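Local coordinates for 33 kDa chaperonin (Thermotoga maritima, PDB 1VQ0), which probably acts as a redox-regulated molecular chaperone that keeps thermally unfolding and oxidatively damaged proteins from aggregating irreversibly, at residues N79-R84 with V104-N109; G118-G123 with G146-D151. All coordinates share one frame; numbering follows the deposited sequence.

Interaction 1 of 2, residues N79-R84 with V104-N109; sequences NGPIRR and VELPLN
V104 meets P81 and I82 with its two methyl branches, and the whole contact is apolar: no hydrogen bond joins the two loops. With chi1 at 67°, CG1 of V104 lies between the backbone N and the carbonyl carbon and faces the isoleucine, while CG2 falls opposite the backbone N and rests against the proline ring, 3.8 Å from CG of P81. V104 CG1 stands 3.8 Å from I82 CD1 and equally near I82 CG1. Both partners cross the valine at roughly a right angle. An alanine in place of V104 lacks both branches, which would probably open a gap beside the P81 ring and leave the end of I82 short of a neighbour. At the more open edge, L106 points its CD2 at the proline ring, 4.2 Å from CG of P81, a looser touch.

Backbone bonds shape the first loop. G80 to R83 form a type I beta turn whose closing bond, R83 N to G80 O, is weak at 3.1 Å; the turn puts P81 and I82 at its two central positions, the residues that touch V104. P81 O is also bound by the side-chain amide of N101.

The turn lies in the connection of the beta hairpin 71-78/84-90, while 104-109 belongs to the connection from strand 94-99 to helix 116-120. Helix 46-62 backs the cluster, V51 touching I82 and L47 touching V104 and L106.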
ATOM      1  N   ASN A  79      -3.985   6.233 -16.258  1.00 32.50           N
ATOM      2  CA  ASN A  79      -3.656   7.211 -17.274  1.00 32.07           C
ATOM      3  C   ASN A  79      -4.772   7.493 -18.331  1.00 31.46           C
ATOM      4  O   ASN A  79      -4.537   8.215 -19.260  1.00 31.45           O
ATOM      5  CB  ASN A  79      -2.322   6.861 -17.978  1.00 33.16           C
ATOM      6  CG  ASN A  79      -2.422   5.631 -18.871  1.00 33.05           C
ATOM      7  OD1 ASN A  79      -3.476   5.014 -18.981  1.00 34.49           O
ATOM      8  ND2 ASN A  79      -1.281   5.229 -19.460  1.00 36.65           N
ATOM      9  N   GLY A  80      -5.942   6.891 -18.196  1.00 31.09           N
ATOM     10  CA  GLY A  80      -7.064   7.264 -19.008  1.00 31.68           C
ATOM     11  C   GLY A  80      -7.592   8.639 -18.638  1.00 31.08           C
ATOM     12  O   GLY A  80      -7.148   9.206 -17.658  1.00 29.30           O
ATOM     13  N   PRO A  81      -8.547   9.143 -19.421  1.00 31.12           N
ATOM     14  CA  PRO A  81      -8.996  10.541 -19.319  1.00 31.60           C
ATOM     15  C   PRO A  81      -9.829  10.858 -18.082  1.00 32.62           C
ATOM     16  O   PRO A  81      -9.980  12.041 -17.760  1.00 31.31           O
ATOM     17  CB  PRO A  81      -9.758  10.763 -20.648  1.00 32.40           C
ATOM     18  CG  PRO A  81     -10.291   9.410 -21.047  1.00 32.22           C
ATOM     19  CD  PRO A  81      -9.190   8.454 -20.557  1.00 33.26           C
ATOM     20  N   ILE A  82     -10.382   9.828 -17.397  1.00 31.93           N
ATOM     21  CA  ILE A  82     -10.967  10.051 -16.066  1.00 32.94           C
ATOM     22  C   ILE A  82      -9.964  10.283 -14.900  1.00 33.38           C
ATOM     23  O   ILE A  82     -10.311  10.956 -13.942  1.00 32.61           O
ATOM     24  CB  ILE A  82     -12.027   8.997 -15.676  1.00 32.50           C
ATOM     25  CG1 ILE A  82     -13.130   9.661 -14.810  1.00 31.91           C
ATOM     26  CG2 ILE A  82     -11.388   7.792 -14.990  1.00 33.59           C
ATOM     27  CD1 ILE A  82     -14.447   8.805 -14.575  1.00 29.79           C
ATOM     28  N   ARG A  83      -8.767   9.690 -15.019  1.00 34.14           N
ATOM     29  CA  ARG A  83      -7.579   9.922 -14.188  1.00 35.23           C
ATOM     30  C   ARG A  83      -7.602   9.248 -12.830  1.00 36.71           C
ATOM     31  O   ARG A  83      -6.651   8.556 -12.441  1.00 36.48           O
ATOM     32  CB  ARG A  83      -7.263  11.410 -14.043  1.00 35.74           C
ATOM     33  CG  ARG A  83      -7.134  12.165 -15.355  1.00 40.88           C
ATOM     34  CD  ARG A  83      -6.304  13.500 -15.319  1.00 51.70           C
ATOM     35  NE  ARG A  83      -6.596  14.436 -14.215  1.00 58.40           N
ATOM     36  CZ  ARG A  83      -7.619  15.310 -14.162  1.00 62.66           C
ATOM     37  NH1 ARG A  83      -8.548  15.384 -15.132  1.00 62.84           N
ATOM     38  NH2 ARG A  83      -7.731  16.095 -13.087  1.00 62.35           N
ATOM     39  N   ARG A  84      -8.689   9.467 -12.099  1.00 36.72           N
ATOM     40  CA  ARG A  84      -8.834   8.965 -10.745  1.00 37.09           C
ATOM     41  C   ARG A  84     -10.296   8.735 -10.362  1.00 35.59           C
ATOM     42  O   ARG A  84     -11.161   9.530 -10.708  1.00 33.65           O
ATOM     43  CB  ARG A  84      -8.228   9.942  -9.713  1.00 37.03           C
ATOM     44  CG  ARG A  84      -7.699   9.177  -8.497  1.00 41.60           C
ATOM     45  CD  ARG A  84      -6.828   9.984  -7.658  1.00 43.16           C
ATOM     46  NE  ARG A  84      -6.182   9.254  -6.561  1.00 44.08           N
ATOM     47  CZ  ARG A  84      -5.237   9.809  -5.780  1.00 43.63           C
ATOM     48  NH1 ARG A  84      -4.847  11.055  -5.970  1.00 46.79           N
ATOM     49  NH2 ARG A  84      -4.672   9.155  -4.807  1.00 41.94           N
ATOM     50  N   VAL A 104     -15.873  13.519 -18.304  1.00 31.93           N
ATOM     51  CA  VAL A 104     -15.226  12.635 -19.260  1.00 32.30           C
ATOM     52  C   VAL A 104     -16.255  11.971 -20.203  1.00 31.84           C
ATOM     53  O   VAL A 104     -17.333  11.523 -19.765  1.00 30.52           O
ATOM     54  CB  VAL A 104     -14.411  11.530 -18.519  1.00 32.06           C
ATOM     55  CG1 VAL A 104     -15.325  10.593 -17.769  1.00 32.30           C
ATOM     56  CG2 VAL A 104     -13.546  10.759 -19.526  1.00 34.49           C
ATOM     57  N   GLU A 105     -15.900  11.929 -21.490  1.00 31.65           N
ATOM     58  CA  GLU A 105     -16.652  11.232 -22.521  1.00 32.85           C
ATOM     59  C   GLU A 105     -15.690  10.423 -23.379  1.00 32.21           C
ATOM     60  O   GLU A 105     -14.564  10.821 -23.606  1.00 32.90           O
ATOM     61  CB  GLU A 105     -17.329  12.212 -23.455  1.00 33.57           C
ATOM     62  CG  GLU A 105     -18.396  13.105 -22.850  1.00 39.02           C
ATOM     63  CD  GLU A 105     -18.963  14.111 -23.893  1.00 40.98           C
ATOM     64  OE1 GLU A 105     -18.500  14.173 -25.072  1.00 44.87           O
ATOM     65  OE2 GLU A 105     -19.876  14.861 -23.523  1.00 46.89           O
ATOM     66  N   LEU A 106     -16.172   9.323 -23.916  1.00 31.37           N
ATOM     67  CA  LEU A 106     -15.404   8.461 -24.827  1.00 29.54           C
ATOM     68  C   LEU A 106     -16.433   7.758 -25.728  1.00 29.04           C
ATOM     69  O   LEU A 106     -17.615   7.674 -25.348  1.00 28.95           O
ATOM     70  CB  LEU A 106     -14.705   7.365 -23.994  1.00 30.06           C
ATOM     71  CG  LEU A 106     -13.365   7.669 -23.324  1.00 27.39           C
ATOM     72  CD1 LEU A 106     -12.843   6.423 -22.634  1.00 28.67           C
ATOM     73  CD2 LEU A 106     -12.411   8.119 -24.392  1.00 26.59           C
ATOM     74  N   PRO A 107     -16.026   7.245 -26.888  1.00 27.08           N
ATOM     75  CA  PRO A 107     -16.892   6.370 -27.661  1.00 25.85           C
ATOM     76  C   PRO A 107     -17.270   5.142 -26.828  1.00 25.11           C
ATOM     77  O   PRO A 107     -16.561   4.762 -25.879  1.00 24.39           O
ATOM     78  CB  PRO A 107     -15.988   5.934 -28.828  1.00 26.07           C
ATOM     79  CG  PRO A 107     -14.973   7.135 -28.981  1.00 24.56           C
ATOM     80  CD  PRO A 107     -14.710   7.441 -27.544  1.00 27.39           C
ATOM     81  N   LEU A 108     -18.391   4.548 -27.150  1.00 24.92           N
ATOM     82  CA  LEU A 108     -18.710   3.246 -26.574  1.00 25.08           C
ATOM     83  C   LEU A 108     -17.638   2.237 -26.979  1.00 25.90           C
ATOM     84  O   LEU A 108     -17.011   2.373 -28.030  1.00 25.95           O
ATOM     85  CB  LEU A 108     -20.068   2.766 -27.049  1.00 24.07           C
ATOM     86  CG  LEU A 108     -21.252   3.634 -26.720  1.00 24.29           C
ATOM     87  CD1 LEU A 108     -22.478   3.151 -27.526  1.00 23.11           C
ATOM     88  CD2 LEU A 108     -21.492   3.616 -25.223  1.00 25.10           C
ATOM     89  N   ASN A 109     -17.440   1.203 -26.160  1.00 27.22           N
ATOM     90  CA  ASN A 109     -16.571   0.082 -26.578  1.00 27.93           C
ATOM     91  C   ASN A 109     -17.239  -0.702 -27.714  1.00 27.79           C
ATOM     92  O   ASN A 109     -18.366  -0.383 -28.089  1.00 27.61           O
ATOM     93  CB  ASN A 109     -16.173  -0.794 -25.373  1.00 28.04           C
ATOM     94  CG  ASN A 109     -17.323  -1.659 -24.817  1.00 29.89           C
ATOM     95  OD1 ASN A 109     -18.320  -1.998 -25.506  1.00 27.45           O
ATOM     96  ND2 ASN A 109     -17.152  -2.044 -23.551  1.00 26.34           N
TER

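Interaction 2 of 2, residues G118-G123 with G146-D151; sequences GAIGQG and GEIAED
I120 and G146 make the nearest backbone approach, their CA atoms 6.3 Å apart, where the last turn of helix 116-120 passes the loop that leads into helix 149-160; no hydrogen bond crosses between them. The isoleucine spans this distance. Its CG1 branch sits anti to the carbonyl carbon (chi1 -69°) and runs on extended, carrying CD1 to within 3.4 Å of the carbonyl oxygen G146 O. The same methyl meets I148, with I120 CD1 4.0 Å from I148 CG1 and as near to I148 CD1, the two side chains crossing at about a right angle. I76 of strand 71-78 touches both isoleucines, so the pair packs on the large sheet.

Both loops turn on residues with positive phi. G121 ends helix 116-120 in this way. G146 turns the position where a CB would stand toward I120, and such an atom would also jam against the preceding carbonyl oxygen.

I148 is the N-cap residue of helix 149-160, and D151, at the third helical position after it, folds its carboxylate back to accept I148 N. This is the half of a capping box that an N3 side chain supplies; I148 has no polar side chain to return the bond. D151 OD2 takes I148 N at 2.8 Å on the anti side, 31° out of the carboxylate plane. D151 OD1 takes a nearly straight bond from G146 N (3.0 Å, 177°) on its syn lone pair. V144 N and S145 N also bind OD1, so this buried acid gathers four backbone N-H groups, which would probably favour its charged form and fixes the loop that presents G146 and I148 to I120. At the outer margin, E147 makes a salt bridge to R54 of helix 46-62, and Q122 OE1 is hydrogen-bonded to K134 of the second subunit.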
ATOM      1  N   GLY A 118     -11.346   1.986 -20.701  1.00 30.58           N
ATOM      2  CA  GLY A 118     -10.727   3.082 -21.450  1.00 30.31           C
ATOM      3  C   GLY A 118     -10.694   4.351 -20.608  1.00 31.01           C
ATOM      4  O   GLY A 118      -9.732   5.099 -20.611  1.00 32.84           O
ATOM      5  N   ALA A 119     -11.763   4.613 -19.857  1.00 31.57           N
ATOM      6  CA  ALA A 119     -11.767   5.841 -19.049  1.00 31.10           C
ATOM      7  C   ALA A 119     -10.628   5.806 -18.031  1.00 30.94           C
ATOM      8  O   ALA A 119     -10.006   6.803 -17.749  1.00 28.64           O
ATOM      9  CB  ALA A 119     -13.076   6.001 -18.344  1.00 32.30           C
ATOM     10  N   ILE A 120     -10.391   4.627 -17.433  1.00 31.45           N
ATOM     11  CA  ILE A 120      -9.365   4.489 -16.382  1.00 29.64           C
ATOM     12  C   ILE A 120      -7.954   4.343 -16.951  1.00 30.26           C
ATOM     13  O   ILE A 120      -6.971   4.893 -16.420  1.00 30.08           O
ATOM     14  CB  ILE A 120      -9.733   3.307 -15.463  1.00 28.81           C
ATOM     15  CG1 ILE A 120     -10.985   3.666 -14.650  1.00 30.32           C
ATOM     16  CG2 ILE A 120      -8.505   2.876 -14.579  1.00 26.99           C
ATOM     17  CD1 ILE A 120     -11.597   2.480 -13.940  1.00 32.77           C
ATOM     18  N   GLY A 121      -7.843   3.579 -18.014  1.00 31.45           N
ATOM     19  CA  GLY A 121      -6.538   3.319 -18.606  1.00 32.14           C
ATOM     20  C   GLY A 121      -5.667   2.419 -17.743  1.00 32.11           C
ATOM     21  O   GLY A 121      -6.170   1.647 -16.908  1.00 34.79           O
ATOM     22  N   GLN A 122      -4.379   2.553 -17.948  1.00 32.40           N
ATOM     23  CA  GLN A 122      -3.329   1.792 -17.290  1.00 33.57           C
ATOM     24  C   GLN A 122      -3.112   2.392 -15.931  1.00 32.24           C
ATOM     25  O   GLN A 122      -2.913   3.598 -15.818  1.00 32.30           O
ATOM     26  CB  GLN A 122      -1.989   1.933 -18.031  1.00 33.72           C
ATOM     27  CG  GLN A 122      -1.911   1.344 -19.410  1.00 41.15           C
ATOM     28  CD  GLN A 122      -2.568   0.026 -19.466  1.00 47.20           C
ATOM     29  OE1 GLN A 122      -2.051  -0.949 -18.906  1.00 53.58           O
ATOM     30  NE2 GLN A 122      -3.753  -0.015 -20.074  1.00 50.57           N
ATOM     31  N   GLY A 123      -3.078   1.555 -14.917  1.00 29.79           N
ATOM     32  CA  GLY A 123      -2.898   2.034 -13.578  1.00 32.08           C
ATOM     33  C   GLY A 123      -3.076   1.009 -12.481  1.00 32.17           C
ATOM     34  O   GLY A 123      -2.837  -0.177 -12.676  1.00 31.70           O
ATOM     35  N   GLY A 146      -9.523  -3.065 -15.374  1.00 36.07           N
ATOM     36  CA  GLY A 146     -10.043  -1.671 -15.398  1.00 36.08           C
ATOM     37  C   GLY A 146     -11.559  -1.539 -15.485  1.00 35.59           C
ATOM     38  O   GLY A 146     -12.040  -0.442 -15.657  1.00 36.20           O
ATOM     39  N   GLU A 147     -12.287  -2.663 -15.343  1.00 34.36           N
ATOM     40  CA  GLU A 147     -13.719  -2.730 -15.246  1.00 35.69           C
ATOM     41  C   GLU A 147     -14.198  -2.563 -13.813  1.00 35.51           C
ATOM     42  O   GLU A 147     -15.395  -2.565 -13.586  1.00 35.87           O
ATOM     43  CB  GLU A 147     -14.197  -4.148 -15.673  1.00 37.53           C
ATOM     44  CG  GLU A 147     -13.863  -4.554 -17.098  1.00 42.43           C
ATOM     45  CD  GLU A 147     -14.556  -3.705 -18.126  1.00 46.36           C
ATOM     46  OE1 GLU A 147     -15.703  -3.299 -17.866  1.00 49.00           O
ATOM     47  OE2 GLU A 147     -13.951  -3.443 -19.184  1.00 48.92           O
ATOM     48  N   ILE A 148     -13.272  -2.532 -12.848  1.00 35.12           N
ATOM     49  CA  ILE A 148     -13.554  -2.344 -11.397  1.00 34.37           C
ATOM     50  C   ILE A 148     -13.930  -3.638 -10.631  1.00 35.00           C
ATOM     51  O   ILE A 148     -13.275  -3.975  -9.656  1.00 34.68           O
ATOM     52  CB  ILE A 148     -14.546  -1.117 -11.128  1.00 35.35           C
ATOM     53  CG1 ILE A 148     -13.938   0.139 -11.772  1.00 34.47           C
ATOM     54  CG2 ILE A 148     -14.719  -0.808  -9.586  1.00 31.87           C
ATOM     55  CD1 ILE A 148     -14.792   1.362 -11.747  1.00 35.44           C
ATOM     56  N   ALA A 149     -14.971  -4.351 -11.063  1.00 33.79           N
ATOM     57  CA  ALA A 149     -15.399  -5.570 -10.372  1.00 34.14           C
ATOM     58  C   ALA A 149     -14.198  -6.475 -10.206  1.00 33.61           C
ATOM     59  O   ALA A 149     -13.777  -6.795  -9.079  1.00 34.31           O
ATOM     60  CB  ALA A 149     -16.556  -6.320 -11.121  1.00 32.54           C
ATOM     61  N   GLU A 150     -13.616  -6.811 -11.338  1.00 33.91           N
ATOM     62  CA  GLU A 150     -12.537  -7.821 -11.363  1.00 35.85           C
ATOM     63  C   GLU A 150     -11.257  -7.355 -10.672  1.00 32.96           C
ATOM     64  O   GLU A 150     -10.532  -8.160 -10.121  1.00 33.11           O
ATOM     65  CB  GLU A 150     -12.198  -8.236 -12.804  1.00 35.77           C
ATOM     66  CG  GLU A 150     -11.458  -9.549 -12.848  1.00 45.48           C
ATOM     67  CD  GLU A 150     -11.031  -9.968 -14.241  1.00 50.61           C
ATOM     68  OE1 GLU A 150     -11.343  -9.208 -15.177  1.00 53.40           O
ATOM     69  OE2 GLU A 150     -10.360 -11.041 -14.348  1.00 53.20           O
ATOM     70  N   ASP A 151     -10.957  -6.070 -10.840  1.00 32.54           N
ATOM     71  CA  ASP A 151      -9.851  -5.428 -10.166  1.00 32.51           C
ATOM     72  C   ASP A 151      -9.982  -5.573  -8.628  1.00 32.37           C
ATOM     73  O   ASP A 151      -9.021  -5.921  -7.981  1.00 30.66           O
ATOM     74  CB  ASP A 151      -9.786  -3.985 -10.529  1.00 33.85           C
ATOM     75  CG  ASP A 151      -9.697  -3.744 -12.024  1.00 34.52           C
ATOM     76  OD1 ASP A 151      -8.788  -4.288 -12.715  1.00 27.60           O
ATOM     77  OD2 ASP A 151     -10.493  -2.956 -12.537  1.00 37.48           O
TER

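How the interactions relate
Interactions 1 and 2 lie about 10 Å apart, centre to centre, and follow one another along the chain: 79-84 and 104-109 meet first, then 118-123 and 146-151. They are joined directly. N79 OD1 lies 2.8 Å from Q122 N and G80 N 2.9 Å from I120 O, both probable hydrogen bonds, so the start of the loop in 79-84 is tied to the end of helix 116-120 and the residues just after it. P81 CD also packs 3.4 Å from A119 O. Helix 46-62 serves both, through V51 on I82 and A119. Neither contact includes the zinc ligands C243, C245, C275 and C278; a 1,2-ethanediol, probably from the crystallisation liquor, lies about 5 Å from G146.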